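Local coordinates for Pdx2 protein (Plasmodium falciparum, PDB 2ABW), which hydrolyses glutamine to glutamate and ammonia, supplying the ammonia that the partner enzyme Pdx1 uses to build pyridoxal 5'-phosphate (vitamin B6), at residues 116-121 with 160-165; 167-172 with 182-187. All coordinates share one frame; numbering follows the deposited sequence. Where two conformers were deposited one is given.

Contact 1: residues 116-121 with 160-165; sequences DITICR and EILSDE
The hydroxyl OG1 of Thr-118 donates a short hydrogen bond of 2.6 Å to OE1 of Glu-160, while ND2 of Asn-96 bonds that same Thr-118 hydroxyl. OE1 is met on its anti side, 16° out of the carboxylate plane. The two side chains run side by side in the same direction: OG1 stands anti to the carbonyl carbon of Thr-118 (chi1 -61°), which brings it alongside the extended glutamate. Methyl CD1 of Leu-162 lies against the threonine hydroxyl, 3.6 Å from OG1 of Thr-118.

Across the backbone the strands are antiparallel. Thr-118 N reaches Glu-160 O at 2.9 Å, with a weak return bond from Glu-160 N to Thr-118 O. Ile-117 and Ile-161 form the next, non-hydrogen-bonded pair and turn to the other face, where CG2 of Ile-117 meets CD1 of Ile-161 at 3.7 Å. Beyond it Leu-162 N still bonds Asp-116 O (2.8 Å), although the strand has ended. Ser-163 OG then accepts from Glu-165 N at 2.9 Å, forming an ST turn.

Strand 115-120 is the middle of a small three-stranded sheet, parallel to strand 94-98 and antiparallel to strand 157-161, with Ile-119 packed on helix 88-92.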
# COMPACT_ATOMS: atom_id res chain seq x y z
N ASP A 116 3.87 10.21 -5.79
CA ASP A 116 4.98 11.00 -6.43
C ASP A 116 6.17 11.01 -5.49
O ASP A 116 6.48 12.00 -4.84
CB ASP A 116 4.54 12.34 -6.90
CG ASP A 116 3.55 12.24 -8.09
OD1 ASP A 116 3.55 11.22 -8.86
OD2 ASP A 116 2.70 13.14 -8.16
N ILE A 117 6.82 9.83 -5.43
CA ILE A 117 7.99 9.64 -4.61
C ILE A 117 9.02 8.81 -5.37
O ILE A 117 8.75 8.13 -6.31
CB ILE A 117 7.64 8.87 -3.31
CG1 ILE A 117 7.19 7.40 -3.59
CG2 ILE A 117 6.61 9.67 -2.52
CD1 ILE A 117 6.65 6.63 -2.36
N THR A 118 10.26 8.91 -4.91
CA THR A 118 11.31 8.00 -5.33
C THR A 118 11.58 7.03 -4.23
O THR A 118 11.78 7.41 -3.05
CB THR A 118 12.63 8.78 -5.55
OG1 THR A 118 12.44 9.75 -6.59
CG2 THR A 118 13.77 7.92 -5.91
N ILE A 119 11.51 5.76 -4.55
CA ILE A 119 11.68 4.71 -3.57
C ILE A 119 12.82 3.74 -4.00
O ILE A 119 13.02 3.51 -5.23
CB ILE A 119 10.38 3.97 -3.38
CG1 ILE A 119 10.35 3.20 -2.08
CG2 ILE A 119 10.10 3.06 -4.64
CD1 ILE A 119 8.91 2.69 -1.75
N CYS A 120 13.55 3.21 -3.04
CA CYS A 120 14.69 2.32 -3.22
C CYS A 120 14.42 0.99 -2.58
O CYS A 120 13.99 0.90 -1.42
CB CYS A 120 15.90 2.89 -2.53
SG CYS A 120 16.16 4.51 -3.00
N ARG A 121 14.65 -0.07 -3.32
CA ARG A 121 14.32 -1.35 -2.76
C ARG A 121 15.40 -1.75 -1.84
O ARG A 121 15.12 -2.42 -0.87
CB ARG A 121 14.03 -2.41 -3.84
CG ARG A 121 14.92 -3.49 -3.86
CD ARG A 121 14.31 -4.67 -4.54
NE ARG A 121 15.36 -5.58 -4.95
CZ ARG A 121 15.15 -6.70 -5.65
NH1 ARG A 121 13.91 -7.07 -5.99
NH2 ARG A 121 16.18 -7.46 -6.02
N GLU A 160 12.93 10.26 -1.84
CA GLU A 160 12.50 11.61 -2.25
C GLU A 160 10.97 11.72 -2.23
O GLU A 160 10.30 10.84 -2.76
CB GLU A 160 12.96 11.92 -3.67
CG GLU A 160 14.46 11.83 -3.90
CD GLU A 160 14.88 12.13 -5.35
OE1 GLU A 160 14.12 11.70 -6.27
OE2 GLU A 160 15.91 12.82 -5.51
N ILE A 161 10.48 12.87 -1.78
CA ILE A 161 9.09 13.30 -1.99
C ILE A 161 9.17 14.27 -3.18
O ILE A 161 9.98 15.21 -3.15
CB ILE A 161 8.55 13.99 -0.76
CG1 ILE A 161 8.55 13.05 0.46
CG2 ILE A 161 7.13 14.53 -0.97
CD1 ILE A 161 7.83 11.72 0.30
N LEU A 162 8.26 14.09 -4.14
CA LEU A 162 8.38 14.78 -5.43
C LEU A 162 7.25 15.78 -5.69
O LEU A 162 7.22 16.43 -6.74
CB LEU A 162 8.51 13.81 -6.56
CG LEU A 162 9.69 12.85 -6.52
CD1 LEU A 162 9.60 11.77 -7.56
CD2 LEU A 162 11.03 13.57 -6.53
N SER A 163 6.31 15.92 -4.77
CA SER A 163 5.15 16.82 -4.97
C SER A 163 4.69 17.30 -3.65
O SER A 163 4.75 16.57 -2.64
CB SER A 163 4.00 16.04 -5.59
OG SER A 163 2.79 16.77 -5.58
N ASP A 164 4.24 18.56 -3.59
CA ASP A 164 3.59 19.02 -2.38
C ASP A 164 2.24 18.35 -2.09
O ASP A 164 1.69 18.51 -0.97
CB ASP A 164 3.31 20.53 -2.43
CG ASP A 164 4.59 21.35 -2.47
OD1 ASP A 164 5.51 21.11 -1.65
OD2 ASP A 164 4.65 22.27 -3.32
N GLU A 165 1.71 17.62 -3.05
CA GLU A 165 0.50 16.85 -2.82
C GLU A 165 0.72 15.62 -1.98
O GLU A 165 -0.23 15.01 -1.49
CB GLU A 165 -0.03 16.32 -4.16
CG GLU A 165 -0.65 17.22 -5.13
CD GLU A 165 -1.24 16.44 -6.39
OE1 GLU A 165 -1.38 15.16 -6.55
OE2 GLU A 165 -1.59 17.19 -7.34

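Contact 2: residues 167-172 with 182-187; sequences KVLATF and IAAVEQ
Phe-172 presents the edge of its ring to Ala-183, whose CB lies in the ring plane, 3.7 Å from CD1. The phenyl reaches this methyl because CG sits between the backbone N and the carbonyl carbon (chi1 65°). Smaller groups meet farther along: CB of Ala-170 lies 3.9 Å from CB of Ala-184, and CB of Leu-169 packs beside the same methyl. On the opposite face Val-168 and Ile-182 cross at about a right angle, CG1 of Val-168 lying 4.2 Å from CG2 of Ile-182, while CG2 of Val-168 approaches CD1 of the isoleucine.

The segments belong to a beta hairpin, strands 167-174 and 180-187, interrupted by two classic bulges. In one, Leu-169 and Ala-170 both face Ala-184, whose O accepts from Leu-169 N (2.9 Å) and Ala-170 N; both donors stand above the same face of the carbonyl plane, the first 39° out of it. In the other, Ala-183 and Ala-184 both face Ala-170, whose O takes Ala-183 N at 2.8 Å and Ala-184 N at 3.2 Å. At Leu-169 and Ala-183, the first residue of each bulge, CB points toward the partner strand.

Regular pairing holds at Lys-167 and Glu-186, where Lys-167 N bonds Glu-186 O at 2.8 Å and Glu-186 N bonds Lys-167 O. Their charged ends go separate ways: the lysine, bent at chi2, gives NZ to Asp-164 O, while the Glu-186 carboxylate is shared by Tyr-208, through its OH, and Lys-212, in a salt bridge, both on helix 204-219.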
# COMPACT_ATOMS: atom_id res chain seq x y z
N LYS A 167 1.48 13.83 1.26
CA LYS A 167 1.52 14.03 2.68
C LYS A 167 2.32 12.93 3.38
O LYS A 167 2.17 11.73 3.11
CB LYS A 167 0.11 14.06 3.19
CG LYS A 167 -0.78 15.11 2.44
CD LYS A 167 -0.15 16.49 2.13
CE LYS A 167 -1.00 17.30 1.08
NZ LYS A 167 -0.55 18.75 0.98
N VAL A 168 3.29 13.31 4.17
CA VAL A 168 4.05 12.39 4.97
C VAL A 168 3.18 12.09 6.17
O VAL A 168 2.86 13.01 7.02
CB VAL A 168 5.44 12.94 5.39
CG1 VAL A 168 6.09 12.00 6.44
CG2 VAL A 168 6.26 13.12 4.17
N LEU A 169 2.72 10.87 6.22
CA LEU A 169 1.77 10.45 7.22
C LEU A 169 2.47 9.93 8.48
O LEU A 169 1.97 10.02 9.60
CB LEU A 169 0.83 9.37 6.58
CG LEU A 169 -0.17 8.79 7.50
CD1 LEU A 169 -1.12 9.85 8.14
CD2 LEU A 169 -0.93 7.67 6.79
N ALA A 170 3.61 9.23 8.33
CA ALA A 170 4.31 8.72 9.49
C ALA A 170 5.80 8.65 9.22
O ALA A 170 6.22 8.33 8.09
CB ALA A 170 3.83 7.32 9.83
N THR A 171 6.61 8.96 10.24
CA THR A 171 8.05 8.92 10.20
C THR A 171 8.52 8.20 11.46
O THR A 171 7.77 7.93 12.38
CB THR A 171 8.67 10.29 10.16
OG1 THR A 171 8.36 11.00 11.39
CG2 THR A 171 8.16 11.04 8.98
N PHE A 172 9.80 7.79 11.42
CA PHE A 172 10.42 7.20 12.60
C PHE A 172 11.86 7.49 12.65
O PHE A 172 12.44 7.88 11.65
CB PHE A 172 10.23 5.68 12.65
CG PHE A 172 10.93 4.90 11.52
CD1 PHE A 172 10.23 4.63 10.35
CD2 PHE A 172 12.14 4.35 11.71
CE1 PHE A 172 10.84 3.91 9.36
CE2 PHE A 172 12.73 3.61 10.74
CZ PHE A 172 12.08 3.39 9.59
N ILE A 182 10.90 8.11 6.43
CA ILE A 182 9.48 8.18 6.06
C ILE A 182 8.93 6.76 5.98
O ILE A 182 9.40 5.95 5.19
CB ILE A 182 9.30 8.89 4.71
CG1 ILE A 182 9.85 10.32 4.80
CG2 ILE A 182 7.80 8.88 4.26
CD1 ILE A 182 9.86 11.08 3.45
N ALA A 183 7.92 6.49 6.82
CA ALA A 183 7.30 5.19 6.90
C ALA A 183 5.99 5.06 6.08
O ALA A 183 5.65 3.97 5.65
CB ALA A 183 7.07 4.79 8.39
N ALA A 184 5.23 6.15 5.99
CA ALA A 184 3.92 6.14 5.34
C ALA A 184 3.70 7.46 4.70
O ALA A 184 4.05 8.55 5.20
CB ALA A 184 2.88 5.87 6.35
N VAL A 185 3.15 7.41 3.48
CA VAL A 185 2.77 8.61 2.73
C VAL A 185 1.36 8.44 2.20
O VAL A 185 0.90 7.29 2.02
CB VAL A 185 3.72 8.86 1.52
CG1 VAL A 185 5.10 9.31 2.06
CG2 VAL A 185 3.88 7.68 0.58
N GLU A 186 0.73 9.55 1.92
CA GLU A 186 -0.61 9.52 1.35
C GLU A 186 -0.70 10.60 0.30
O GLU A 186 -0.27 11.75 0.52
CB GLU A 186 -1.64 9.72 2.49
CG GLU A 186 -3.11 9.52 2.02
CD GLU A 186 -4.07 9.41 3.20
OE1 GLU A 186 -3.68 9.81 4.34
OE2 GLU A 186 -5.23 9.06 3.01
N GLN A 187 -1.30 10.30 -0.83
CA GLN A 187 -1.42 11.29 -1.92
C GLN A 187 -2.75 10.99 -2.61
O GLN A 187 -2.88 9.92 -3.18
CB GLN A 187 -0.31 11.19 -2.96
CG GLN A 187 -0.41 12.33 -4.00
CD GLN A 187 0.68 12.30 -4.96
OE1 GLN A 187 1.61 11.46 -4.88
NE2 GLN A 187 0.58 13.20 -5.98

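In the fold
Contact 1 belongs to the small three-stranded sheet and contact 2 to the large mixed one; their centres lie 11 Å apart. Gln-187 of contact 2 bridges them with both amide atoms: OE1 lies 2.7 Å from Asp-116 N and NE2 2.8 Å from Glu-165 OE1, both probable hydrogen bonds. Beside this polar link, Ile-161 CD1 packs on Ile-182 CD1 at 3.8 Å and on Val-185 CG1. The catalytic residues lie near both contacts but in neither: the side chain of Ile-117 is about 12 Å from that of the nucleophile Cys-87, and that of Ala-183 about 11 Å from that of the charge-relay His-196. Segment 116-121 ends at Arg-121, assigned to glutamine binding.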